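Local coordinates for glyoxylate-induced Protein (Pseudomonas aeruginosa, PDB 1SQ4) that is of unknown function but, as a double-barrelled cupin, may act as a ureidoglycine aminohydrolase in the breakdown of ureides, at residues 51-56 against 72-77; 7-12 against 36-41; 153-158 against 186-191; 89-94 against 117-122. All coordinates share one frame; numbering follows the deposited sequence.

Interaction 1. Residues 51-56 against 72-77; sequences NMRMWV and IVELAP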
loop_
_atom_site.group_PDB
_atom_site.type_symbol
_atom_site.label_atom_id
_atom_site.label_comp_id
_atom_site.label_asym_id
_atom_site.label_seq_id
_atom_site.Cartn_x
_atom_site.Cartn_y
_atom_site.Cartn_z
ATOM N N ASN A 51 -16.777 35.111 27.635
ATOM C CA ASN A 51 -16.615 33.818 28.284
ATOM C C ASN A 51 -16.942 32.652 27.377
ATOM O O ASN A 51 -17.697 31.758 27.742
ATOM C CB ASN A 51 -17.476 33.765 29.548
ATOM C CG ASN A 51 -17.152 34.893 30.502
ATOM O OD1 ASN A 51 -15.979 35.198 30.734
ATOM N ND2 ASN A 51 -18.183 35.518 31.065
HETATM N N MSE A 52 -16.340 32.649 26.199
HETATM C CA MSE A 52 -16.594 31.597 25.235
HETATM C C MSE A 52 -15.348 30.895 24.707
HETATM O O MSE A 52 -14.321 31.523 24.450
HETATM C CB MSE A 52 -17.375 32.187 24.067
HETATM C CG MSE A 52 -17.795 31.183 22.992
HETATM SE SE MSE A 52 -16.497 30.735 21.643
HETATM C CE MSE A 52 -17.194 31.804 20.163
ATOM N N ARG A 53 -15.453 29.583 24.543
ATOM C CA ARG A 53 -14.373 28.774 23.998
ATOM C C ARG A 53 -15.102 27.746 23.116
ATOM O O ARG A 53 -16.186 27.285 23.474
ATOM C CB ARG A 53 -13.591 28.093 25.129
ATOM C CG ARG A 53 -14.414 27.083 25.941
ATOM C CD ARG A 53 -13.801 26.720 27.307
ATOM N NE ARG A 53 -12.436 26.189 27.216
ATOM C CZ ARG A 53 -12.056 24.972 27.616
ATOM N NH1 ARG A 53 -12.927 24.111 28.150
ATOM N NH2 ARG A 53 -10.785 24.623 27.486
HETATM N N MSE A 54 -14.535 27.410 21.962
HETATM C CA MSE A 54 -15.177 26.451 21.069
HETATM C C MSE A 54 -14.184 25.558 20.342
HETATM O O MSE A 54 -13.028 25.918 20.124
HETATM C CB MSE A 54 -16.034 27.175 20.023
HETATM C CG MSE A 54 -15.242 28.050 19.064
HETATM SE SE MSE A 54 -16.316 29.064 17.789
HETATM C CE MSE A 54 -15.251 28.825 16.177
ATOM N N TRP A 55 -14.670 24.390 19.961
ATOM C CA TRP A 55 -13.881 23.432 19.238
ATOM C C TRP A 55 -14.352 23.489 17.810
ATOM O O TRP A 55 -15.544 23.325 17.550
ATOM C CB TRP A 55 -14.087 22.053 19.841
ATOM C CG TRP A 55 -13.231 21.892 21.034
ATOM C CD1 TRP A 55 -11.886 21.660 21.040
ATOM C CD2 TRP A 55 -13.620 22.032 22.407
ATOM N NE1 TRP A 55 -11.411 21.648 22.326
ATOM C CE2 TRP A 55 -12.455 21.873 23.187
ATOM C CE3 TRP A 55 -14.834 22.281 23.053
ATOM C CZ2 TRP A 55 -12.469 21.950 24.586
ATOM C CZ3 TRP A 55 -14.850 22.360 24.443
ATOM C CH2 TRP A 55 -13.673 22.194 25.193
ATOM N N VAL A 56 -13.433 23.763 16.885
ATOM C CA VAL A 56 -13.793 23.859 15.473
ATOM C C VAL A 56 -13.697 22.503 14.797
ATOM O O VAL A 56 -12.863 21.670 15.148
ATOM C CB VAL A 56 -12.885 24.863 14.699
ATOM C CG1 VAL A 56 -13.391 25.012 13.277
ATOM C CG2 VAL A 56 -12.879 26.222 15.377
ATOM N N ILE A 72 -18.318 23.685 18.449
ATOM C CA ILE A 72 -18.885 23.148 19.674
ATOM C C ILE A 72 -18.497 24.185 20.717
ATOM O O ILE A 72 -17.368 24.209 21.224
ATOM C CB ILE A 72 -18.333 21.735 20.021
ATOM C CG1 ILE A 72 -18.782 20.723 18.962
ATOM C CG2 ILE A 72 -18.893 21.265 21.350
ATOM C CD1 ILE A 72 -18.323 19.287 19.216
ATOM N N VAL A 73 -19.455 25.064 20.999
ATOM C CA VAL A 73 -19.261 26.174 21.916
ATOM C C VAL A 73 -19.550 25.931 23.383
ATOM O O VAL A 73 -20.571 25.372 23.745
ATOM C CB VAL A 73 -20.082 27.374 21.452
ATOM C CG1 VAL A 73 -19.871 28.543 22.388
ATOM C CG2 VAL A 73 -19.678 27.737 20.039
ATOM N N GLU A 74 -18.635 26.378 24.222
ATOM C CA GLU A 74 -18.773 26.237 25.652
ATOM C C GLU A 74 -18.867 27.633 26.248
ATOM O O GLU A 74 -17.925 28.438 26.156
ATOM C CB GLU A 74 -17.556 25.494 26.218
ATOM C CG GLU A 74 -17.446 25.480 27.740
ATOM C CD GLU A 74 -16.143 24.861 28.246
ATOM O OE1 GLU A 74 -15.771 25.118 29.404
ATOM O OE2 GLU A 74 -15.486 24.109 27.503
ATOM N N LEU A 75 -20.016 27.938 26.831
ATOM C CA LEU A 75 -20.202 29.238 27.458
ATOM C C LEU A 75 -20.160 29.081 28.953
ATOM O O LEU A 75 -20.843 28.233 29.523
ATOM C CB LEU A 75 -21.542 29.849 27.084
ATOM C CG LEU A 75 -21.712 30.116 25.605
ATOM C CD1 LEU A 75 -23.113 30.647 25.367
ATOM C CD2 LEU A 75 -20.651 31.093 25.135
ATOM N N ALA A 76 -19.348 29.909 29.582
ATOM C CA ALA A 76 -19.236 29.894 31.019
ATOM C C ALA A 76 -20.392 30.748 31.492
ATOM O O ALA A 76 -21.033 31.446 30.700
ATOM C CB ALA A 76 -17.928 30.510 31.449
ATOM N N PRO A 77 -20.681 30.704 32.792
ATOM C CA PRO A 77 -21.790 31.523 33.261
ATOM C C PRO A 77 -21.645 32.957 32.780
ATOM O O PRO A 77 -20.546 33.516 32.783
ATOM C CB PRO A 77 -21.690 31.386 34.769
ATOM C CG PRO A 77 -21.230 29.970 34.923
ATOM C CD PRO A 77 -20.138 29.871 33.878
#

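Interaction 2. Residues 7-12 against 36-41; sequences YAPHGG and GVMRDI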
loop_
_atom_site.group_PDB
_atom_site.type_symbol
_atom_site.label_atom_id
_atom_site.label_comp_id
_atom_site.label_asym_id
_atom_site.label_seq_id
_atom_site.Cartn_x
_atom_site.Cartn_y
_atom_site.Cartn_z
ATOM N N TYR A 7 -23.291 13.622 24.415
ATOM C CA TYR A 7 -21.909 13.833 24.786
ATOM C C TYR A 7 -21.525 15.283 24.534
ATOM O O TYR A 7 -22.006 15.909 23.583
ATOM C CB TYR A 7 -20.988 12.906 23.991
ATOM C CG TYR A 7 -19.524 13.232 24.155
ATOM C CD1 TYR A 7 -18.914 14.222 23.384
ATOM C CD2 TYR A 7 -18.736 12.549 25.086
ATOM C CE1 TYR A 7 -17.552 14.517 23.532
ATOM C CE2 TYR A 7 -17.372 12.845 25.241
ATOM C CZ TYR A 7 -16.790 13.823 24.461
ATOM O OH TYR A 7 -15.442 14.090 24.584
ATOM N N ALA A 8 -20.657 15.806 25.399
ATOM C CA ALA A 8 -20.181 17.179 25.290
ATOM C C ALA A 8 -18.734 17.277 25.764
ATOM O O ALA A 8 -18.405 16.860 26.871
ATOM C CB ALA A 8 -21.063 18.111 26.108
ATOM N N PRO A 9 -17.852 17.839 24.924
ATOM C CA PRO A 9 -16.436 17.998 25.242
ATOM C C PRO A 9 -16.288 18.824 26.493
ATOM O O PRO A 9 -17.144 19.653 26.807
ATOM C CB PRO A 9 -15.887 18.750 24.038
ATOM C CG PRO A 9 -16.834 18.424 22.954
ATOM C CD PRO A 9 -18.159 18.486 23.639
ATOM N N HIS A 10 -15.190 18.598 27.198
ATOM C CA HIS A 10 -14.900 19.334 28.415
ATOM C C HIS A 10 -13.468 19.845 28.369
ATOM O O HIS A 10 -13.060 20.657 29.196
ATOM C CB HIS A 10 -15.126 18.446 29.645
ATOM C CG HIS A 10 -16.568 18.348 30.059
ATOM N ND1 HIS A 10 -16.953 17.907 31.308
ATOM C CD2 HIS A 10 -17.708 18.650 29.398
ATOM C CE1 HIS A 10 -18.272 17.946 31.397
ATOM N NE2 HIS A 10 -18.756 18.391 30.253
ATOM N N GLY A 11 -12.716 19.375 27.380
ATOM C CA GLY A 11 -11.340 19.805 27.230
ATOM C C GLY A 11 -10.348 19.053 28.100
ATOM O O GLY A 11 -10.209 17.835 27.987
ATOM N N GLY A 12 -9.657 19.791 28.967
ATOM C CA GLY A 12 -8.670 19.193 29.845
ATOM C C GLY A 12 -7.488 18.720 29.035
ATOM O O GLY A 12 -7.403 19.003 27.844
ATOM N N GLY A 36 -10.886 12.613 21.267
ATOM C CA GLY A 36 -9.661 13.016 21.944
ATOM C C GLY A 36 -8.930 14.212 21.359
ATOM O O GLY A 36 -7.904 14.651 21.874
ATOM N N VAL A 37 -9.459 14.749 20.276
ATOM C CA VAL A 37 -8.833 15.889 19.650
ATOM C C VAL A 37 -9.196 17.166 20.399
ATOM O O VAL A 37 -8.369 18.077 20.559
ATOM C CB VAL A 37 -9.297 15.999 18.203
ATOM C CG1 VAL A 37 -8.508 17.062 17.478
ATOM C CG2 VAL A 37 -9.141 14.656 17.534
HETATM N N MSE A 38 -10.444 17.217 20.851
HETATM C CA MSE A 38 -10.993 18.355 21.578
HETATM C C MSE A 38 -10.232 18.641 22.866
HETATM O O MSE A 38 -10.716 18.331 23.948
HETATM C CB MSE A 38 -12.448 18.092 21.949
HETATM C CG MSE A 38 -13.228 17.301 20.939
HETATM SE SE MSE A 38 -14.368 18.421 19.902
HETATM C CE MSE A 38 -13.187 18.622 18.371
ATOM N N ARG A 39 -9.060 19.246 22.756
ATOM C CA ARG A 39 -8.266 19.568 23.930
ATOM C C ARG A 39 -8.436 21.033 24.267
ATOM O O ARG A 39 -9.042 21.793 23.512
ATOM C CB ARG A 39 -6.792 19.304 23.663
ATOM C CG ARG A 39 -6.499 17.944 23.103
ATOM C CD ARG A 39 -6.522 16.881 24.160
ATOM N NE ARG A 39 -5.354 16.957 25.032
ATOM C CZ ARG A 39 -4.912 15.939 25.771
ATOM N NH1 ARG A 39 -3.846 16.080 26.553
ATOM N NH2 ARG A 39 -5.533 14.769 25.714
ATOM N N ASP A 40 -7.877 21.440 25.394
ATOM C CA ASP A 40 -7.975 22.829 25.804
ATOM C C ASP A 40 -7.166 23.770 24.936
ATOM O O ASP A 40 -7.704 24.756 24.448
ATOM C CB ASP A 40 -7.525 22.975 27.248
ATOM C CG ASP A 40 -8.541 22.436 28.222
ATOM O OD1 ASP A 40 -8.212 22.305 29.415
ATOM O OD2 ASP A 40 -9.673 22.152 27.789
ATOM N N ILE A 41 -5.881 23.467 24.745
ATOM C CA ILE A 41 -5.002 24.331 23.952
ATOM C C ILE A 41 -5.277 24.369 22.468
ATOM O O ILE A 41 -4.495 24.938 21.700
ATOM C CB ILE A 41 -3.509 23.977 24.125
ATOM C CG1 ILE A 41 -3.320 22.471 24.085
ATOM C CG2 ILE A 41 -2.979 24.575 25.412
ATOM C CD1 ILE A 41 -3.697 21.857 22.785
#

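Interaction 3. Residues 153-158 against 186-191; sequences LPEAFV and DMRHDM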
loop_
_atom_site.group_PDB
_atom_site.type_symbol
_atom_site.label_atom_id
_atom_site.label_comp_id
_atom_site.label_asym_id
_atom_site.label_seq_id
_atom_site.Cartn_x
_atom_site.Cartn_y
_atom_site.Cartn_z
ATOM N N LEU A 153 -37.437 32.885 1.968
ATOM C CA LEU A 153 -36.503 32.420 2.995
ATOM C C LEU A 153 -37.206 31.557 4.022
ATOM O O LEU A 153 -38.388 31.754 4.316
ATOM C CB LEU A 153 -35.891 33.595 3.731
ATOM C CG LEU A 153 -35.084 34.604 2.940
ATOM C CD1 LEU A 153 -34.994 35.861 3.764
ATOM C CD2 LEU A 153 -33.707 34.055 2.617
ATOM N N PRO A 154 -36.480 30.599 4.599
ATOM C CA PRO A 154 -37.063 29.715 5.604
ATOM C C PRO A 154 -37.291 30.483 6.890
ATOM O O PRO A 154 -36.521 31.386 7.228
ATOM C CB PRO A 154 -36.019 28.619 5.743
ATOM C CG PRO A 154 -34.750 29.344 5.474
ATOM C CD PRO A 154 -35.094 30.222 4.300
ATOM N N GLU A 155 -38.365 30.147 7.597
ATOM C CA GLU A 155 -38.685 30.824 8.851
ATOM C C GLU A 155 -38.062 30.092 10.022
ATOM O O GLU A 155 -37.975 28.868 10.020
ATOM C CB GLU A 155 -40.203 30.929 9.030
ATOM C CG GLU A 155 -40.820 32.122 8.292
ATOM C CD GLU A 155 -42.304 31.942 8.015
ATOM O OE1 GLU A 155 -42.687 30.880 7.462
ATOM O OE2 GLU A 155 -43.090 32.867 8.331
ATOM N N ALA A 156 -37.612 30.861 11.007
ATOM C CA ALA A 156 -36.989 30.318 12.201
ATOM C C ALA A 156 -37.973 29.501 13.007
ATOM O O ALA A 156 -39.171 29.503 12.745
ATOM C CB ALA A 156 -36.453 31.435 13.061
ATOM N N PHE A 157 -37.446 28.786 13.989
ATOM C CA PHE A 157 -38.260 27.980 14.868
ATOM C C PHE A 157 -37.347 27.322 15.889
ATOM O O PHE A 157 -36.147 27.168 15.655
ATOM C CB PHE A 157 -39.066 26.955 14.059
ATOM C CG PHE A 157 -38.233 25.986 13.283
ATOM C CD1 PHE A 157 -37.711 24.863 13.904
ATOM C CD2 PHE A 157 -37.955 26.202 11.938
ATOM C CE1 PHE A 157 -36.932 23.963 13.206
ATOM C CE2 PHE A 157 -37.172 25.305 11.221
ATOM C CZ PHE A 157 -36.657 24.186 11.861
ATOM N N VAL A 158 -37.918 26.989 17.040
ATOM C CA VAL A 158 -37.188 26.364 18.135
ATOM C C VAL A 158 -38.027 25.194 18.640
ATOM O O VAL A 158 -39.263 25.244 18.621
ATOM C CB VAL A 158 -36.959 27.357 19.293
ATOM C CG1 VAL A 158 -36.120 26.714 20.391
ATOM C CG2 VAL A 158 -36.282 28.612 18.770
ATOM N N ASP A 186 -40.381 21.026 1.951
ATOM C CA ASP A 186 -40.177 22.459 2.144
ATOM C C ASP A 186 -38.933 22.921 1.387
ATOM O O ASP A 186 -37.816 22.872 1.897
ATOM C CB ASP A 186 -40.043 22.773 3.634
ATOM C CG ASP A 186 -40.078 24.257 3.919
ATOM O OD1 ASP A 186 -40.042 24.633 5.109
ATOM O OD2 ASP A 186 -40.142 25.054 2.959
HETATM N N MSE A 187 -39.152 23.378 0.163
HETATM C CA MSE A 187 -38.083 23.821 -0.698
HETATM C C MSE A 187 -37.395 25.100 -0.250
HETATM O O MSE A 187 -36.452 25.549 -0.883
HETATM C CB MSE A 187 -38.616 23.976 -2.120
HETATM C CG MSE A 187 -37.823 23.185 -3.144
HETATM SE SE MSE A 187 -37.655 21.287 -2.706
HETATM C CE MSE A 187 -38.907 20.616 -4.024
ATOM N N ARG A 188 -37.864 25.688 0.842
ATOM C CA ARG A 188 -37.262 26.910 1.350
ATOM C C ARG A 188 -35.949 26.584 2.051
ATOM O O ARG A 188 -35.037 27.405 2.083
ATOM C CB ARG A 188 -38.215 27.599 2.320
ATOM C CG ARG A 188 -39.469 28.150 1.666
ATOM C CD ARG A 188 -40.321 28.883 2.697
ATOM N NE ARG A 188 -40.799 27.958 3.721
ATOM C CZ ARG A 188 -41.264 28.318 4.912
ATOM N NH1 ARG A 188 -41.319 29.601 5.251
ATOM N NH2 ARG A 188 -41.671 27.384 5.764
ATOM N N HIS A 189 -35.853 25.385 2.617
ATOM C CA HIS A 189 -34.631 24.974 3.286
ATOM C C HIS A 189 -33.677 24.343 2.316
ATOM O O HIS A 189 -34.062 23.485 1.515
ATOM C CB HIS A 189 -34.903 23.966 4.385
ATOM C CG HIS A 189 -35.261 24.589 5.684
ATOM N ND1 HIS A 189 -36.564 24.808 6.068
ATOM C CD2 HIS A 189 -34.488 25.098 6.671
ATOM C CE1 HIS A 189 -36.580 25.426 7.233
ATOM N NE2 HIS A 189 -35.328 25.615 7.620
ATOM N N ASP A 190 -32.419 24.756 2.403
ATOM C CA ASP A 190 -31.399 24.216 1.524
ATOM C C ASP A 190 -30.424 23.341 2.302
ATOM O O ASP A 190 -29.360 22.975 1.809
ATOM C CB ASP A 190 -30.680 25.358 0.787
ATOM C CG ASP A 190 -29.800 26.202 1.692
ATOM O OD1 ASP A 190 -30.007 26.217 2.922
ATOM O OD2 ASP A 190 -28.897 26.877 1.154
HETATM N N MSE A 191 -30.808 22.990 3.519
HETATM C CA MSE A 191 -29.965 22.148 4.349
HETATM C C MSE A 191 -30.794 21.474 5.426
HETATM O O MSE A 191 -31.769 22.036 5.927
HETATM C CB MSE A 191 -28.875 22.967 5.034
HETATM C CG MSE A 191 -29.383 23.800 6.192
HETATM SE SE MSE A 191 -27.936 24.334 7.347
HETATM C CE MSE A 191 -28.880 25.589 8.496
#

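Interaction 4. Residues 89-94 against 117-122; sequences NAEAVL and YAFIPP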
loop_
_atom_site.group_PDB
_atom_site.type_symbol
_atom_site.label_atom_id
_atom_site.label_comp_id
_atom_site.label_asym_id
_atom_site.label_seq_id
_atom_site.Cartn_x
_atom_site.Cartn_y
_atom_site.Cartn_z
ATOM N N ASN A 89 -25.120 36.258 5.158
ATOM C CA ASN A 89 -25.635 35.142 4.370
ATOM C C ASN A 89 -25.575 33.820 5.118
ATOM O O ASN A 89 -26.055 32.795 4.634
ATOM C CB ASN A 89 -24.865 34.999 3.062
ATOM C CG ASN A 89 -25.017 36.195 2.173
ATOM O OD1 ASN A 89 -24.119 37.036 2.084
ATOM N ND2 ASN A 89 -26.166 36.294 1.512
ATOM N N ALA A 90 -24.993 33.841 6.307
ATOM C CA ALA A 90 -24.882 32.628 7.092
ATOM C C ALA A 90 -26.193 32.200 7.751
ATOM O O ALA A 90 -26.863 32.989 8.423
ATOM C CB ALA A 90 -23.808 32.803 8.159
ATOM N N GLU A 91 -26.570 30.946 7.537
ATOM C CA GLU A 91 -27.767 30.403 8.165
ATOM C C GLU A 91 -27.190 29.485 9.236
ATOM O O GLU A 91 -26.020 29.109 9.154
ATOM C CB GLU A 91 -28.605 29.618 7.154
ATOM C CG GLU A 91 -27.907 28.415 6.565
ATOM C CD GLU A 91 -28.741 27.709 5.504
ATOM O OE1 GLU A 91 -28.345 27.753 4.321
ATOM O OE2 GLU A 91 -29.789 27.105 5.850
ATOM N N ALA A 92 -27.981 29.130 10.241
ATOM C CA ALA A 92 -27.465 28.272 11.300
ATOM C C ALA A 92 -28.473 27.320 11.944
ATOM O O ALA A 92 -29.683 27.385 11.711
ATOM C CB ALA A 92 -26.819 29.131 12.394
ATOM N N VAL A 93 -27.927 26.426 12.757
ATOM C CA VAL A 93 -28.698 25.472 13.518
ATOM C C VAL A 93 -27.964 25.330 14.848
ATOM O O VAL A 93 -26.774 24.997 14.884
ATOM C CB VAL A 93 -28.772 24.100 12.830
ATOM C CG1 VAL A 93 -29.447 23.103 13.751
ATOM C CG2 VAL A 93 -29.544 24.210 11.528
ATOM N N LEU A 94 -28.665 25.619 15.935
ATOM C CA LEU A 94 -28.091 25.515 17.269
ATOM C C LEU A 94 -28.663 24.273 17.924
ATOM O O LEU A 94 -29.875 24.038 17.899
ATOM C CB LEU A 94 -28.434 26.760 18.100
ATOM C CG LEU A 94 -27.405 27.887 18.277
ATOM C CD1 LEU A 94 -26.741 28.245 16.969
ATOM C CD2 LEU A 94 -28.099 29.098 18.870
ATOM N N TYR A 117 -33.257 22.398 19.832
ATOM C CA TYR A 117 -32.872 22.612 18.433
ATOM C C TYR A 117 -33.385 23.964 17.939
ATOM O O TYR A 117 -34.553 24.291 18.097
ATOM C CB TYR A 117 -33.465 21.479 17.586
ATOM C CG TYR A 117 -33.027 21.394 16.132
ATOM C CD1 TYR A 117 -32.107 20.430 15.718
ATOM C CD2 TYR A 117 -33.624 22.188 15.159
ATOM C CE1 TYR A 117 -31.805 20.243 14.371
ATOM C CE2 TYR A 117 -33.332 22.014 13.811
ATOM C CZ TYR A 117 -32.424 21.034 13.420
ATOM O OH TYR A 117 -32.180 20.835 12.077
ATOM N N ALA A 118 -32.509 24.745 17.327
ATOM C CA ALA A 118 -32.908 26.053 16.836
ATOM C C ALA A 118 -32.374 26.331 15.435
ATOM O O ALA A 118 -31.202 26.093 15.153
ATOM C CB ALA A 118 -32.433 27.133 17.806
ATOM N N PHE A 119 -33.250 26.816 14.558
ATOM C CA PHE A 119 -32.875 27.148 13.188
ATOM C C PHE A 119 -32.944 28.655 13.012
ATOM O O PHE A 119 -33.981 29.287 13.238
ATOM C CB PHE A 119 -33.800 26.471 12.175
ATOM C CG PHE A 119 -33.530 26.882 10.753
ATOM C CD1 PHE A 119 -34.342 27.817 10.119
ATOM C CD2 PHE A 119 -32.416 26.394 10.071
ATOM C CE1 PHE A 119 -34.042 28.266 8.838
ATOM C CE2 PHE A 119 -32.110 26.839 8.794
ATOM C CZ PHE A 119 -32.926 27.777 8.177
ATOM N N ILE A 120 -31.828 29.226 12.598
ATOM C CA ILE A 120 -31.735 30.654 12.420
ATOM C C ILE A 120 -31.558 30.913 10.950
ATOM O O ILE A 120 -30.626 30.414 10.351
ATOM C CB ILE A 120 -30.528 31.181 13.179
ATOM C CG1 ILE A 120 -30.615 30.726 14.633
ATOM C CG2 ILE A 120 -30.450 32.679 13.093
ATOM C CD1 ILE A 120 -29.441 31.178 15.450
ATOM N N PRO A 121 -32.493 31.651 10.334
ATOM C CA PRO A 121 -32.426 31.975 8.902
ATOM C C PRO A 121 -31.366 33.034 8.606
ATOM O O PRO A 121 -31.018 33.838 9.469
ATOM C CB PRO A 121 -33.849 32.440 8.581
ATOM C CG PRO A 121 -34.330 32.985 9.883
ATOM C CD PRO A 121 -33.824 31.965 10.875
ATOM N N PRO A 122 -30.853 33.056 7.372
ATOM C CA PRO A 122 -29.820 34.016 6.979
ATOM C C PRO A 122 -30.166 35.469 7.246
ATOM O O PRO A 122 -31.264 35.919 6.934
ATOM C CB PRO A 122 -29.617 33.714 5.501
ATOM C CG PRO A 122 -30.967 33.275 5.068
ATOM C CD PRO A 122 -31.440 32.400 6.194
#

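Interaction 1. Residues 51-56 against 72-77
Arg53 and Glu74 come together through unlike first torsions: in Arg53, CG sits between the backbone N and the carbonyl carbon (chi1 64°), whereas Glu74 swings CG opposite its own N (chi1 170°) and continues extended. From facing positions of the antiparallel beta hairpin 52-57/69-76, at one border of the six-stranded sheet of the N-terminal cupin unit, the two chains then run side by side in the same direction. Their salt bridge joins Arg53 NH1 to the syn side of Glu74 OE2 at 2.6 Å, with guanidinium and carboxylate planes almost perpendicular (86°); the second link, to OE1, is weak. Trp55 lies beside the pair, its CZ2 over one guanidinium face, toward the rim, and its CH2 3.5 Å from Glu74 OE2. Glu74 OE1 has a further partner in His135, which probably helps to fix the carboxylate.

The other face of the hairpin is apolar. Selenomethionine Met52 places CG 3.4 Å from Val73 CG1 and 3.6 Å from Leu75 CD2, while Met54 CB meets Val73 CG2 at 3.7 Å; Phe138 of strand 136-144 packs against Val73 and Leu75. Paired backbone bonds tie Arg53 to Glu74 and Trp55 to Ile72. Where the strands reach their corner, Ala76 N donates to Asn51 O over 3.1 Å in a nearly straight bond.

Interaction 2. Residues 7-12 against 36-41
Gly11 and Gly12, two successive residues with positive phi, present bare backbone to the carboxylate of Asp40, which is the unusual feature of this contact between a loop and the chain that leaves a short 3-10 turn. Gly11 has phi 83° and psi -120°, angles at which a CB would run into the preceding carbonyl oxygen. Gly12 N gives a weak hydrogen bond to Asp40 OD2 at 2.6 Å and also lies 2.9 Å from Asp40 OD1. In return Asp40 N reaches Gly12 O, a long and weak bond of 3.5 Å, so that one glycine is met by both the backbone and the side chain of the same aspartate. Asp40 OD2 has a stronger partner in Arg53, a salt bridge that probably orients the carboxylate.

Gly12 O also stands over one face of the Arg39 guanidinium, 4.0 Å from NE. Arg39 turns its charge elsewhere, donating through NH1 to Pro14 O and making a cation-pi contact with Phe206 of the second subunit. An apolar patch closes the other end, where an inverse gamma turn centred on Met38 bends the chain: Pro9 CG touches the selenium of Met38 at 3.9 Å, and Pro9 CB lies 4.1 Å from Met38 CB.

Beneath the patch lies strand 52-57, whose Trp55 packs against both Pro9 and Met38. The 7-12 loop runs from strand 212-220, where Tyr7 pairs with Leu219, across strands 90-98 and 136-144, touched by Ala8, while 36-41 bridges strands 30-33 and 52-57.

Interaction 3. Residues 153-158 against 186-191
Glu155 and Arg188 supply the ionic part of this contact, where the chain entering strand 157-160 meets the turn leading into strand 191-198. Arg188 NH1 donates to Glu155 OE1 at 2.9 Å; the acceptor lies in the guanidinium plane, but the nitrogen reaches OE1 on its anti side, and the two flat groups are turned 75° apart. Asp186 is gripped side-on, through Arg188 NE to OD2 (3.1 Å) and NH2 to OD1 (3.3 Å). Asp186 OD2 accepts Arg188 N as well, forming an Asx turn within the type I beta turn 186-189.

Apolar and aromatic contacts centre on Pro154 and His189. Pro154 sets CB over the imidazole in a CH-pi contact, 3.6 Å from the ring centroid, while its CA lies over one face of the Arg188 guanidinium. His189, with CG beside the backbone N (chi1 -86°), brings CE1 to the edge of the Phe157 ring, 4.0 Å from CE2. Phe119 stacks edge-to-face with the same imidazole.

The chemistry implies a cation shared by two carboxylates: the two-nitrogen grip on Asp186 fixes the rotation of the guanidinium, and Glu155 adds a single bond. Together the two acids probably balance the charge of Arg188, while Pro154 and the aromatic rings pack round His189, a contact that probably helps to join the two halves of the bicupin.

Interaction 4. Residues 89-94 against 117-122
Leu94, Ile120 and Val93 have the greatest areas buried by this antiparallel strand pair, and they divide between its two faces. Leu94 shares a face with Ile120: its CD2 comes within 4.2 Å of Ile120 CD1, and its CB meets Ala118 CB at 4.0 Å. Ile120 faces Ala92 across the strands. Both pairings, Leu94 with Ala118 and Ala92 with Ile120, are closed by reciprocal backbone hydrogen bonds, the Leu94 N to Ala118 O bond being 2.7 Å long.

Val93 works on the other face, with its branches divided between two rings. CG1, opposite the backbone N (chi1 173°), sits over the face of Tyr117, 3.9 Å from the centroid and offset toward the rim; CG2 meets the edge of Phe119 at CD2, also 3.9 Å away. Glu91 OE2 approaches that ring at its edge too. The hydroxyl of Tyr117 is bonded to Val193 O of strand 191-198.

Leu94 and Ile120 also touch Val128 and Tyr126 of the opposing four-stranded sheet, whereas Val93 touches Met191 and Val193 of the C-terminal half. One face thus lines the interior of a barrel and the other meets the second barrel, as expected of a double-barrelled cupin.

How the interactions relate
The four contacts fall into two touching pairs. Interactions 1 and 2, with centres 11 Å apart, are joined by Arg53 NH2 to Asp40 OD2 (2.7 Å, a salt bridge) and by Trp55 NE1 to Arg39 O (2.7 Å), so the hairpin holds the loop that receives the N-terminal segment. Interactions 3 and 4, with centres 9 Å apart, share a strand boundary at which Phe157 O accepts from Phe119 N at 3.1 Å. Interactions 1 and 4 belong to one sheet without touching, their nearest atoms about 8 Å apart. Interactions 2 and 3 lie on opposite sides of the chain's centre, about 32 Å between centres; both lie where chain from the two cupin halves comes together.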